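Local coordinates for protein phosphoacetylglucosamine mutase (Aspergillus lentulus, PDB 5O9X) that catalyses the interconversion of N-acetylglucosamine 6-phosphate and N-acetylglucosamine 1-phosphate, an isomerisation that in this family passes through a sugar bisphosphate, at residues D37-N40 against T41-Y44; K55-G59 against Q60-V64; A100-L104 against E105-D109; G108-Y111 against D112-K116; R140-G143 against V144-A147. The protein carries 1 engineered substitution. All coordinates share one frame; numbering follows the deposited sequence.

Contact 1: residues D37-N40 against T41-Y44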
loop_
_atom_site.group_PDB
_atom_site.type_symbol
_atom_site.label_atom_id
_atom_site.label_comp_id
_atom_site.label_asym_id
_atom_site.label_seq_id
_atom_site.Cartn_x
_atom_site.Cartn_y
_atom_site.Cartn_z
ATOM N N ASP A 37 18.025 -12.827 -6.571
ATOM C CA ASP A 37 19.502 -13.067 -6.755
ATOM C C ASP A 37 20.265 -11.819 -7.242
ATOM O O ASP A 37 21.504 -11.810 -7.232
ATOM C CB ASP A 37 19.824 -14.302 -7.620
ATOM C CG ASP A 37 19.213 -14.229 -9.023
ATOM O OD1 ASP A 37 18.613 -13.178 -9.413
ATOM O OD2 ASP A 37 19.324 -15.249 -9.744
ATOM N N LEU A 38 19.541 -10.776 -7.652
ATOM C CA LEU A 38 20.151 -9.509 -8.071
ATOM C C LEU A 38 20.348 -8.491 -6.972
ATOM O O LEU A 38 20.985 -7.434 -7.204
ATOM C CB LEU A 38 19.336 -8.838 -9.161
ATOM C CG LEU A 38 19.142 -9.644 -10.439
ATOM C CD1 LEU A 38 18.165 -8.955 -11.415
ATOM C CD2 LEU A 38 20.496 -10.037 -11.093
ATOM N N LEU A 39 19.835 -8.786 -5.772
ATOM C CA LEU A 39 19.658 -7.766 -4.760
ATOM C C LEU A 39 20.820 -7.435 -3.791
ATOM O O LEU A 39 20.790 -6.376 -3.154
ATOM C CB LEU A 39 18.384 -8.057 -3.962
ATOM C CG LEU A 39 17.166 -7.535 -4.739
ATOM C CD1 LEU A 39 15.943 -8.280 -4.194
ATOM C CD2 LEU A 39 17.027 -5.994 -4.588
ATOM N N ASN A 40 21.862 -8.273 -3.654
ATOM C CA ASN A 40 22.823 -7.966 -2.565
ATOM C C ASN A 40 23.377 -6.505 -2.548
ATOM O O ASN A 40 23.358 -5.820 -1.505
ATOM C CB ASN A 40 24.021 -8.929 -2.636
ATOM C CG ASN A 40 23.702 -10.297 -2.067
ATOM O OD1 ASN A 40 22.610 -10.555 -1.494
ATOM N ND2 ASN A 40 24.617 -11.205 -2.260
ATOM N N THR A 41 23.896 -6.036 -3.690
ATOM C CA THR A 41 24.592 -4.758 -3.671
ATOM C C THR A 41 23.577 -3.614 -3.481
ATOM O O THR A 41 23.892 -2.568 -2.905
ATOM C CB THR A 41 25.472 -4.559 -4.894
ATOM O OG1 THR A 41 24.689 -4.455 -6.097
ATOM C CG2 THR A 41 26.444 -5.737 -5.042
ATOM N N VAL A 42 22.358 -3.845 -3.960
ATOM C CA VAL A 42 21.251 -2.902 -3.828
ATOM C C VAL A 42 20.919 -2.668 -2.350
ATOM O O VAL A 42 20.824 -1.529 -1.889
ATOM C CB VAL A 42 19.974 -3.390 -4.582
ATOM C CG1 VAL A 42 18.832 -2.428 -4.361
ATOM C CG2 VAL A 42 20.210 -3.399 -6.072
ATOM N N VAL A 43 20.696 -3.758 -1.637
ATOM C CA VAL A 43 20.358 -3.721 -0.237
ATOM C C VAL A 43 21.519 -3.062 0.556
ATOM O O VAL A 43 21.289 -2.302 1.525
ATOM C CB VAL A 43 20.014 -5.176 0.248
ATOM C CG1 VAL A 43 19.861 -5.233 1.758
ATOM C CG2 VAL A 43 18.710 -5.661 -0.471
ATOM N N TYR A 44 22.743 -3.435 0.183
ATOM C CA TYR A 44 23.926 -2.837 0.835
ATOM C C TYR A 44 23.867 -1.317 0.643
ATOM O O TYR A 44 24.024 -0.581 1.596
ATOM C CB TYR A 44 25.216 -3.408 0.210
ATOM C CG TYR A 44 26.436 -2.981 0.955
ATOM C CD1 TYR A 44 26.762 -3.575 2.168
ATOM C CD2 TYR A 44 27.187 -1.892 0.503
ATOM C CE1 TYR A 44 27.864 -3.142 2.900
ATOM C CE2 TYR A 44 28.312 -1.455 1.222
ATOM C CZ TYR A 44 28.644 -2.092 2.396
ATOM O OH TYR A 44 29.734 -1.643 3.123
HETATM O O HOH W 1 23.602 -6.988 -6.427
#

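Contact 2: residues K55-G59 against Q60-V64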
loop_
_atom_site.group_PDB
_atom_site.type_symbol
_atom_site.label_atom_id
_atom_site.label_comp_id
_atom_site.label_asym_id
_atom_site.label_seq_id
_atom_site.Cartn_x
_atom_site.Cartn_y
_atom_site.Cartn_z
ATOM N N LYS A 55 20.819 10.285 9.968
ATOM C CA LYS A 55 21.754 11.399 10.347
ATOM C C LYS A 55 21.216 12.795 9.951
ATOM O O LYS A 55 21.156 13.702 10.822
ATOM C CB LYS A 55 23.170 11.124 9.789
ATOM C CG LYS A 55 23.953 10.055 10.532
ATOM C CD LYS A 55 25.324 9.870 9.855
ATOM C CE LYS A 55 26.142 8.738 10.413
ATOM N NZ LYS A 55 26.762 9.055 11.744
ATOM N N LYS A 56 20.720 12.931 8.706
ATOM C CA LYS A 56 20.139 14.194 8.219
ATOM C C LYS A 56 18.951 14.605 9.062
ATOM O O LYS A 56 18.759 15.817 9.285
ATOM C CB LYS A 56 19.705 14.137 6.740
ATOM C CG LYS A 56 19.192 15.450 6.147
ATOM C CD LYS A 56 20.257 16.586 6.190
ATOM C CE LYS A 56 19.790 17.810 5.392
ATOM N NZ LYS A 56 20.833 18.872 5.477
ATOM N N LEU A 57 18.184 13.608 9.534
ATOM C CA LEU A 57 17.029 13.860 10.387
ATOM C C LEU A 57 17.382 13.746 11.860
ATOM O O LEU A 57 16.584 13.248 12.651
ATOM C CB LEU A 57 15.826 13.001 9.941
ATOM C CG LEU A 57 15.329 13.319 8.513
ATOM C CD1 LEU A 57 14.178 12.366 8.127
ATOM C CD2 LEU A 57 14.828 14.754 8.375
ATOM N N SER A 58 18.619 14.171 12.200
ATOM C CA SER A 58 19.142 14.270 13.601
ATOM C C SER A 58 18.956 13.003 14.440
ATOM O O SER A 58 18.627 13.076 15.637
ATOM C CB SER A 58 18.535 15.483 14.362
ATOM O OG SER A 58 18.455 16.686 13.596
ATOM N N GLY A 59 19.162 11.850 13.798
ATOM C CA GLY A 59 19.164 10.524 14.436
ATOM C C GLY A 59 17.787 9.916 14.679
ATOM O O GLY A 59 17.642 9.043 15.540
ATOM N N GLN A 60 16.782 10.350 13.916
ATOM C CA GLN A 60 15.427 9.784 14.014
ATOM C C GLN A 60 15.486 8.388 13.384
ATOM O O GLN A 60 16.302 8.142 12.523
ATOM C CB GLN A 60 14.374 10.664 13.343
ATOM C CG GLN A 60 13.790 11.771 14.244
ATOM C CD GLN A 60 12.801 12.646 13.516
ATOM O OE1 GLN A 60 13.121 13.239 12.506
ATOM N NE2 GLN A 60 11.591 12.726 14.016
ATOM N N TRP A 61 14.716 7.466 13.938
ATOM C CA TRP A 61 14.632 6.117 13.415
ATOM C C TRP A 61 14.109 6.153 11.980
ATOM O O TRP A 61 13.057 6.745 11.657
ATOM C CB TRP A 61 13.739 5.268 14.335
ATOM C CG TRP A 61 14.407 5.023 15.637
ATOM C CD1 TRP A 61 14.296 5.766 16.774
ATOM C CD2 TRP A 61 15.313 3.940 15.939
ATOM N NE1 TRP A 61 15.078 5.190 17.783
ATOM C CE2 TRP A 61 15.710 4.085 17.300
ATOM C CE3 TRP A 61 15.814 2.850 15.192
ATOM C CZ2 TRP A 61 16.599 3.209 17.925
ATOM C CZ3 TRP A 61 16.693 1.952 15.818
ATOM C CH2 TRP A 61 17.080 2.151 17.187
ATOM N N ILE A 62 14.879 5.528 11.108
ATOM C CA ILE A 62 14.419 5.280 9.703
ATOM C C ILE A 62 14.109 3.756 9.549
ATOM O O ILE A 62 14.857 2.924 10.069
ATOM C CB ILE A 62 15.553 5.707 8.768
ATOM C CG1 ILE A 62 15.761 7.259 8.839
ATOM C CG2 ILE A 62 15.310 5.302 7.290
ATOM C CD1 ILE A 62 14.485 8.064 8.546
ATOM N N GLY A 63 13.082 3.386 8.769
ATOM C CA GLY A 63 12.761 1.918 8.692
ATOM C C GLY A 63 13.210 1.415 7.325
ATOM O O GLY A 63 13.268 2.212 6.308
ATOM N N VAL A 64 13.535 0.120 7.271
ATOM C CA VAL A 64 13.745 -0.556 6.017
ATOM C C VAL A 64 12.875 -1.821 6.038
ATOM O O VAL A 64 12.988 -2.579 6.955
ATOM C CB VAL A 64 15.237 -0.981 5.844
ATOM C CG1 VAL A 64 15.410 -1.664 4.496
ATOM C CG2 VAL A 64 16.155 0.254 5.828
#

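Contact 3: residues A100-L104 against E105-D109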
loop_
_atom_site.group_PDB
_atom_site.type_symbol
_atom_site.label_atom_id
_atom_site.label_comp_id
_atom_site.label_asym_id
_atom_site.label_seq_id
_atom_site.Cartn_x
_atom_site.Cartn_y
_atom_site.Cartn_z
ATOM N N ALA A 100 22.882 2.847 -5.484
ATOM C CA ALA A 100 22.624 1.484 -6.011
ATOM C C ALA A 100 23.311 1.256 -7.355
ATOM O O ALA A 100 23.635 0.116 -7.708
ATOM C CB ALA A 100 21.131 1.244 -6.139
ATOM N N ASN A 101 23.513 2.338 -8.124
ATOM C CA ASN A 101 24.181 2.224 -9.426
ATOM C C ASN A 101 25.711 2.502 -9.405
ATOM O O ASN A 101 26.390 2.311 -10.421
ATOM C CB ASN A 101 23.445 3.036 -10.497
ATOM C CG ASN A 101 22.068 2.448 -10.798
ATOM O OD1 ASN A 101 21.043 3.077 -10.538
ATOM N ND2 ASN A 101 22.038 1.222 -11.290
ATOM N N ALA A 102 26.236 2.920 -8.255
ATOM C CA ALA A 102 27.684 3.137 -8.092
ATOM C C ALA A 102 28.448 1.830 -8.274
ATOM O O ALA A 102 28.046 0.791 -7.672
ATOM C CB ALA A 102 27.977 3.669 -6.714
ATOM N N PRO A 103 29.571 1.868 -9.063
ATOM C CA PRO A 103 30.491 0.738 -8.986
ATOM C C PRO A 103 30.843 0.524 -7.529
ATOM O O PRO A 103 30.946 1.485 -6.751
ATOM C CB PRO A 103 31.710 1.187 -9.796
ATOM C CG PRO A 103 31.235 2.324 -10.636
ATOM C CD PRO A 103 30.124 2.983 -9.861
ATOM N N LEU A 104 30.961 -0.743 -7.152
ATOM C CA LEU A 104 31.208 -1.114 -5.779
ATOM C C LEU A 104 32.498 -0.519 -5.239
ATOM O O LEU A 104 32.570 -0.079 -4.077
ATOM C CB LEU A 104 31.223 -2.669 -5.718
ATOM C CG LEU A 104 30.461 -3.428 -4.666
ATOM C CD1 LEU A 104 29.128 -2.753 -4.414
ATOM C CD2 LEU A 104 30.271 -4.865 -5.112
ATOM N N GLU A 105 33.519 -0.515 -6.097
ATOM C CA GLU A 105 34.844 0.067 -5.818
ATOM C C GLU A 105 34.708 1.522 -5.337
ATOM O O GLU A 105 35.509 1.972 -4.519
ATOM C CB GLU A 105 35.712 0.058 -7.098
ATOM C CG GLU A 105 35.966 -1.321 -7.694
ATOM C CD GLU A 105 34.695 -2.053 -8.204
ATOM O OE1 GLU A 105 33.817 -1.432 -8.877
ATOM O OE2 GLU A 105 34.582 -3.275 -7.905
ATOM N N ASN A 106 33.681 2.216 -5.849
ATOM C CA ASN A 106 33.489 3.660 -5.695
ATOM C C ASN A 106 32.371 4.008 -4.730
ATOM O O ASN A 106 32.115 5.188 -4.495
ATOM C CB ASN A 106 33.161 4.295 -7.042
ATOM C CG ASN A 106 34.322 4.223 -8.028
ATOM O OD1 ASN A 106 35.422 3.772 -7.691
ATOM N ND2 ASN A 106 34.081 4.678 -9.246
ATOM N N ILE A 107 31.713 2.992 -4.157
ATOM C CA ILE A 107 30.540 3.244 -3.287
ATOM C C ILE A 107 30.891 4.160 -2.090
ATOM O O ILE A 107 30.057 4.984 -1.723
ATOM C CB ILE A 107 29.766 1.952 -2.893
ATOM C CG1 ILE A 107 28.304 2.307 -2.565
ATOM C CG2 ILE A 107 30.462 1.156 -1.780
ATOM C CD1 ILE A 107 27.353 1.130 -2.505
ATOM N N GLY A 108 32.104 3.994 -1.521
ATOM C CA GLY A 108 32.716 4.899 -0.502
ATOM C C GLY A 108 32.762 6.398 -0.898
ATOM O O GLY A 108 32.445 7.311 -0.089
ATOM N N ASP A 109 33.163 6.645 -2.139
ATOM C CA ASP A 109 33.251 7.996 -2.697
ATOM C C ASP A 109 31.884 8.569 -2.949
ATOM O O ASP A 109 31.613 9.732 -2.597
ATOM C CB ASP A 109 34.090 7.996 -3.991
ATOM C CG ASP A 109 35.574 7.561 -3.750
ATOM O OD1 ASP A 109 36.089 7.633 -2.603
ATOM O OD2 ASP A 109 36.229 7.116 -4.711
HETATM O O HOH W 2 31.167 -2.867 -9.420
#

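Contact 4: residues G108-Y111 against D112-K116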
loop_
_atom_site.group_PDB
_atom_site.type_symbol
_atom_site.label_atom_id
_atom_site.label_comp_id
_atom_site.label_asym_id
_atom_site.label_seq_id
_atom_site.Cartn_x
_atom_site.Cartn_y
_atom_site.Cartn_z
ATOM N N GLY A 108 32.104 3.994 -1.521
ATOM C CA GLY A 108 32.716 4.899 -0.502
ATOM C C GLY A 108 32.762 6.398 -0.898
ATOM O O GLY A 108 32.445 7.311 -0.089
ATOM N N ASP A 109 33.163 6.645 -2.139
ATOM C CA ASP A 109 33.251 7.996 -2.697
ATOM C C ASP A 109 31.884 8.569 -2.949
ATOM O O ASP A 109 31.613 9.732 -2.597
ATOM C CB ASP A 109 34.090 7.996 -3.991
ATOM C CG ASP A 109 35.574 7.561 -3.750
ATOM O OD1 ASP A 109 36.089 7.633 -2.603
ATOM O OD2 ASP A 109 36.229 7.116 -4.711
ATOM N N VAL A 110 30.982 7.751 -3.530
ATOM C CA VAL A 110 29.602 8.180 -3.706
ATOM C C VAL A 110 28.996 8.561 -2.364
ATOM O O VAL A 110 28.348 9.594 -2.259
ATOM C CB VAL A 110 28.794 7.139 -4.503
ATOM C CG1 VAL A 110 27.326 7.520 -4.578
ATOM C CG2 VAL A 110 29.380 7.033 -5.915
ATOM N N TYR A 111 29.255 7.758 -1.321
ATOM C CA TYR A 111 28.791 8.064 0.052
ATOM C C TYR A 111 29.245 9.471 0.508
ATOM O O TYR A 111 28.418 10.293 0.941
ATOM C CB TYR A 111 29.309 7.002 1.014
ATOM C CG TYR A 111 28.725 6.979 2.425
ATOM C CD1 TYR A 111 29.534 7.301 3.557
ATOM C CD2 TYR A 111 27.393 6.550 2.665
ATOM C CE1 TYR A 111 29.019 7.227 4.861
ATOM C CE2 TYR A 111 26.893 6.472 3.967
ATOM C CZ TYR A 111 27.686 6.819 5.054
ATOM O OH TYR A 111 27.174 6.739 6.322
ATOM N N ASP A 112 30.551 9.756 0.421
ATOM C CA ASP A 112 31.070 11.109 0.777
ATOM C C ASP A 112 30.526 12.223 -0.110
ATOM O O ASP A 112 30.188 13.320 0.383
ATOM C CB ASP A 112 32.605 11.142 0.801
ATOM C CG ASP A 112 33.171 10.500 2.056
ATOM O OD1 ASP A 112 32.679 10.845 3.178
ATOM O OD2 ASP A 112 34.094 9.650 1.908
ATOM N N GLU A 113 30.374 11.921 -1.403
ATOM C CA GLU A 113 29.805 12.867 -2.344
ATOM C C GLU A 113 28.407 13.236 -1.827
ATOM O O GLU A 113 28.036 14.427 -1.755
ATOM C CB GLU A 113 29.769 12.184 -3.697
ATOM C CG GLU A 113 29.462 13.010 -4.916
ATOM C CD GLU A 113 29.247 12.128 -6.152
ATOM O OE1 GLU A 113 30.058 11.185 -6.422
ATOM O OE2 GLU A 113 28.245 12.379 -6.851
ATOM N N LEU A 114 27.665 12.217 -1.355
ATOM C CA LEU A 114 26.331 12.452 -0.809
ATOM C C LEU A 114 26.315 13.226 0.469
ATOM O O LEU A 114 25.404 14.075 0.654
ATOM C CB LEU A 114 25.503 11.153 -0.691
ATOM C CG LEU A 114 24.926 10.662 -2.006
ATOM C CD1 LEU A 114 24.307 9.249 -1.870
ATOM C CD2 LEU A 114 23.914 11.638 -2.586
ATOM N N VAL A 115 27.266 12.969 1.362
ATOM C CA VAL A 115 27.222 13.736 2.611
ATOM C C VAL A 115 27.378 15.272 2.364
ATOM O O VAL A 115 26.695 16.076 3.018
ATOM C CB VAL A 115 28.110 13.164 3.765
ATOM C CG1 VAL A 115 28.564 11.743 3.519
ATOM C CG2 VAL A 115 29.286 14.052 4.160
ATOM N N LYS A 116 28.227 15.627 1.386
ATOM C CA LYS A 116 28.446 17.027 0.914
ATOM C C LYS A 116 27.209 17.604 0.285
ATOM O O LYS A 116 26.787 18.701 0.657
ATOM C CB LYS A 116 29.594 17.131 -0.108
ATOM C CG LYS A 116 30.951 17.492 0.486
ATOM C CD LYS A 116 32.077 16.764 -0.262
ATOM C CE LYS A 116 33.394 16.728 0.514
ATOM N NZ LYS A 116 34.356 17.785 0.079
HETATM O O HOH W 3 35.685 7.180 0.210
#

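Contact 5: residues R140-G143 against V144-A147. Unlike the reference sequence in segment 140-143: Ile142 (reference Val).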
loop_
_atom_site.group_PDB
_atom_site.type_symbol
_atom_site.label_atom_id
_atom_site.label_comp_id
_atom_site.label_asym_id
_atom_site.label_seq_id
_atom_site.Cartn_x
_atom_site.Cartn_y
_atom_site.Cartn_z
ATOM N N ARG A 140 19.205 -13.697 4.068
ATOM C CA ARG A 140 20.452 -13.275 3.360
ATOM C C ARG A 140 20.487 -11.769 3.234
ATOM O O ARG A 140 21.505 -11.153 3.556
ATOM C CB ARG A 140 20.616 -13.891 1.933
ATOM C CG ARG A 140 22.046 -13.740 1.325
ATOM C CD ARG A 140 22.134 -13.263 -0.156
ATOM N NE ARG A 140 21.061 -13.880 -0.844
ATOM C CZ ARG A 140 20.253 -13.439 -1.795
ATOM N NH1 ARG A 140 20.382 -12.315 -2.535
ATOM N NH2 ARG A 140 19.314 -14.319 -2.079
ATOM N N LEU A 141 19.401 -11.179 2.696
ATOM C CA LEU A 141 19.327 -9.710 2.541
ATOM C C LEU A 141 19.419 -8.903 3.841
ATOM O O LEU A 141 20.131 -7.869 3.906
ATOM C CB LEU A 141 18.115 -9.275 1.661
ATOM C CG LEU A 141 18.102 -9.911 0.240
ATOM C CD1 LEU A 141 16.801 -9.593 -0.530
ATOM C CD2 LEU A 141 19.350 -9.551 -0.597
ATOM N N ILE A 142 18.724 -9.335 4.879
ATOM C CA ILE A 142 18.926 -8.764 6.242
ATOM C C ILE A 142 20.452 -8.858 6.724
ATOM O O ILE A 142 20.952 -7.923 7.349
ATOM C CB ILE A 142 17.880 -9.442 7.226
ATOM C CG1 ILE A 142 16.613 -8.600 7.371
ATOM C CG2 ILE A 142 18.384 -9.799 8.606
ATOM C CD1 ILE A 142 16.388 -7.526 6.392
ATOM N N GLY A 143 21.121 -9.974 6.446
ATOM C CA GLY A 143 22.608 -10.089 6.622
ATOM C C GLY A 143 23.357 -8.958 5.937
ATOM O O GLY A 143 24.248 -8.332 6.529
ATOM N N VAL A 144 22.994 -8.675 4.680
ATOM C CA VAL A 144 23.675 -7.622 3.897
ATOM C C VAL A 144 23.388 -6.266 4.495
ATOM O O VAL A 144 24.340 -5.418 4.705
ATOM C CB VAL A 144 23.258 -7.613 2.392
ATOM C CG1 VAL A 144 23.926 -6.423 1.653
ATOM C CG2 VAL A 144 23.555 -8.939 1.677
ATOM N N LEU A 145 22.086 -6.000 4.727
ATOM C CA LEU A 145 21.676 -4.773 5.414
ATOM C C LEU A 145 22.450 -4.511 6.724
ATOM O O LEU A 145 22.959 -3.361 6.979
ATOM C CB LEU A 145 20.152 -4.771 5.669
ATOM C CG LEU A 145 19.533 -3.509 6.229
ATOM C CD1 LEU A 145 19.709 -2.376 5.218
ATOM C CD2 LEU A 145 18.018 -3.794 6.437
ATOM N N SER A 146 22.511 -5.549 7.546
ATOM C CA SER A 146 23.260 -5.535 8.820
ATOM C C SER A 146 24.736 -5.188 8.611
ATOM O O SER A 146 25.277 -4.417 9.390
ATOM C CB SER A 146 23.155 -6.926 9.460
ATOM O OG SER A 146 21.787 -7.144 9.829
ATOM N N ALA A 147 25.362 -5.815 7.624
ATOM C CA ALA A 147 26.732 -5.501 7.195
ATOM C C ALA A 147 26.942 -4.030 6.828
ATOM O O ALA A 147 27.922 -3.454 7.328
ATOM C CB ALA A 147 27.259 -6.479 6.112
#

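Contact 1: residues D37-N40 against T41-Y44
Val43 N donates to Leu39 O over 3.0 Å with an almost straight N-H...O angle of 174°, and Tyr44 N donates to Asn40 O at 3.0 Å, a little less straight; these i to i+4 bonds open helix 40-56. Just ahead of them a water bridges the join, donating a hydrogen bond to Leu38 O at 2.8 Å and accepting one from Thr41 N, an amide of the first turn. On the apolar side the end of Leu39 comes round to Val42, CD2 lying 3.9 Å from Val42 CB, the two side chains meeting at a slant. Val43 adds its CG2, which sits 3.5 Å from Leu39 O because CG2 stands beside the backbone N and CG1 takes the position anti to it (chi1 171°). Val42 and Leu39 both rest on Met34 of strand 32-35. The polar end of Asn40 turns to helix 138-151, where OD1 accepts from Arg140 NH1, while Tyr44 OH is hydrogen-bonded to Ile10 O of helix 4-14. The first turn is therefore held by backbone bonds and one water, with Leu39 and Val42 packed on strand 32-35, and Asn40 OD1 and Tyr44 OH are satisfied by neighbouring elements.

Contact 2: residues K55-G59 against Q60-V64
This is a local turn contact at the point where helix 40-56 ends and the chain reverses into strand 61-66 of the N-terminal alpha/beta domain. The helix stops in a Schellman motif: Ser58, at positive phi, is its C-prime residue, with Gly59 N returning to Ser54 O and Ser58 N to Lys55 O. Overlapping it is a type I' beta turn from Leu57 to Gln60, whose two central residues, Ser58 and Gly59, both have left-handed backbone angles (phi 51° and 81°). The turn is closed by Gln60 N donating to Leu57 O at 3.2 Å; the donor stands well above the carbonyl plane, and the N-H...O angle is a bent 147°. With CG beside its own backbone N and the chain extended beyond, the Gln60 side chain runs back so that its CB and CG both lie 3.5 Å from Leu57 O. Gly59 O is taken by Arg127 NH1 and Gln60 O by Ser54 OG, so side chains outside the two segments hold two successive carbonyls. Pro83 packs against Leu57 and Gln60. The aliphatic ends make one contact, Leu57 CD1 to Ile62 CD1 at 4.3 Å, while the carboxamide oxygen comes beside the leucine stem, Gln60 OE1 lying 3.7 Å from Leu57 CB.

Contact 3: residues A100-L104 against E105-D109
Pro103 lays its ring beside the side chains of the residues that follow: its CB lies 3.5 Å from Glu105 OE1 and its CG 3.9 Å from Asn106 ND2, the ring and the amide group meeting at an angle. The setting is a helix-to-helix junction, in which helix 91-101 gives way at Ala102 and a tight turn leads into helix 107-118. Two backbone bonds shape the turn. Asn106 N donates to Pro103 O at 3.0 Å and Ile107 N to Leu104 O at 3.2 Å; both are i to i+3 bonds, and in both the donor stands above the carbonyl plane, by 58° and 72° respectively, as is consistent with a tight turn. Ile107 turns its CG2 toward the second of these carbonyls, 3.4 Å from Leu104 O, since that branch occupies the position between the backbone N and the carbonyl carbon. Its other branch, CG1, is anti to the backbone N and meets Ala102 CB on the buried side of the junction. There Leu104 rests on Thr41 of helix 40-56 and on Ala14 of helix 4-14, and Ile107 on Leu48 and Ile10 of the same two helices, so the turn is pinned to a pair of neighbours. The side with Pro103 and Glu105 is exposed. The Glu105 chain bends at chi2 (64°) and brings its carboxylate back over the preceding residue, where one water bridges the two, accepting from Leu104 N and donating to Glu105 OE1, each at 3.1 Å.

Contact 4: residues G108-Y111 against D112-K116
Asp112 N donates to Gly108 O at 3.1 Å and Glu113 N to Asp109 O at 2.8 Å, the first two rungs of an i to i+4 ladder that Leu114 N and Val115 N continue to Val110 O and Tyr111 O. The last of these is the most bent, with an N-H...O angle of 147°. Beside the ladder a water donates to Asp109 OD1 at 2.9 Å and, weakly, to Asp112 OD2, linking two carboxylates whose oxygens OD1 and OD2 stand 5.3 Å apart; it may ease the repulsion between them. Asp112 OD2 also forms a salt bridge with Arg7 NE, and Glu113 OE2 one with Lys98 NZ, so both acidic groups of the second segment are tied to neighbouring parts of the chain.

The ladder belongs to helix 107-118 of the N-terminal alpha/beta domain, an amphipathic helix with Asp109 and Glu113 on its exposed side and Tyr111 and Leu114 facing inward. Tyr111, its CG anti to the backbone N (chi1 -168°), packs its ring on Leu48, Thr51 and Leu52 of helix 40-56. Leu114 takes the other course, with CG beside the backbone N, which puts Leu114 CG 3.6 Å from Val110 O and sets Leu114 CD1 4.4 Å from Val110 CG1. Both side chains of this pair also touch Leu99 of helix 91-101.

Contact 5: residues R140-G143 against V144-A147
Helix 138-151, the crossover helix between the parallel strands 127-132 and 155-161, contains this contact between two consecutive turns. Ile142 O is a bifurcated acceptor: it accepts hydrogen bonds from Ser146 N at 2.8 Å and from Ser146 OG at 2.7 Å. The two donors arrive from opposite faces of the carbonyl plane. Ser146 can do this because OG lies beside its own backbone N, anti to the carbonyl carbon (chi1 -66°), and so folds back along the helix with its proton used inside it. The other rungs are i to i+4 bonds, from a bent 147° at Val144 N, which donates to Arg140 O, to 179° at Leu145 N, which donates to Leu141 O.

On the sheet side Ile142 and Leu145 meet through their ends, Ile142 CD1 to Leu145 CD2 at 4.1 Å, and both rest on Phe130 of strand 127-132. Val144 lies on the flank toward helix 40-56: its CG2 approaches Arg140 O at 3.6 Å, and the side chain packs on Asn40 and Tyr44. At the start of the segment Arg140 NH1, besides its bond to Asn40, donates to Ala36 O, fixing the guanidinium to the chain around the beginning of the neighbouring helix. A helix with one side on the sheet and a flank on the next helix is what a beta-alpha-beta crossover of an alpha/beta/alpha sandwich presents.

Contact 1 is the most buried of the five and touches contact 5, where Asn40 meets helix 138-151; their centres are 9 Å apart. Contacts 1 and 2 mark the beginning and end of helix 40-56, the one opening with regular backbone bonds, the other closing through a Schellman motif and a left-handed turn. Contacts 3 and 4 share Gly108 and Asp109 and lie farther out, about 31 to 32 Å from the chain centre, where carboxylates join water-mediated links; in contact 1 the water links backbone atoms. Contact 5 is mainly apolar toward the sheet and meets contact 2 through Leu145 and Val64. Tyr44 against Ile107 joins contacts 1 and 3.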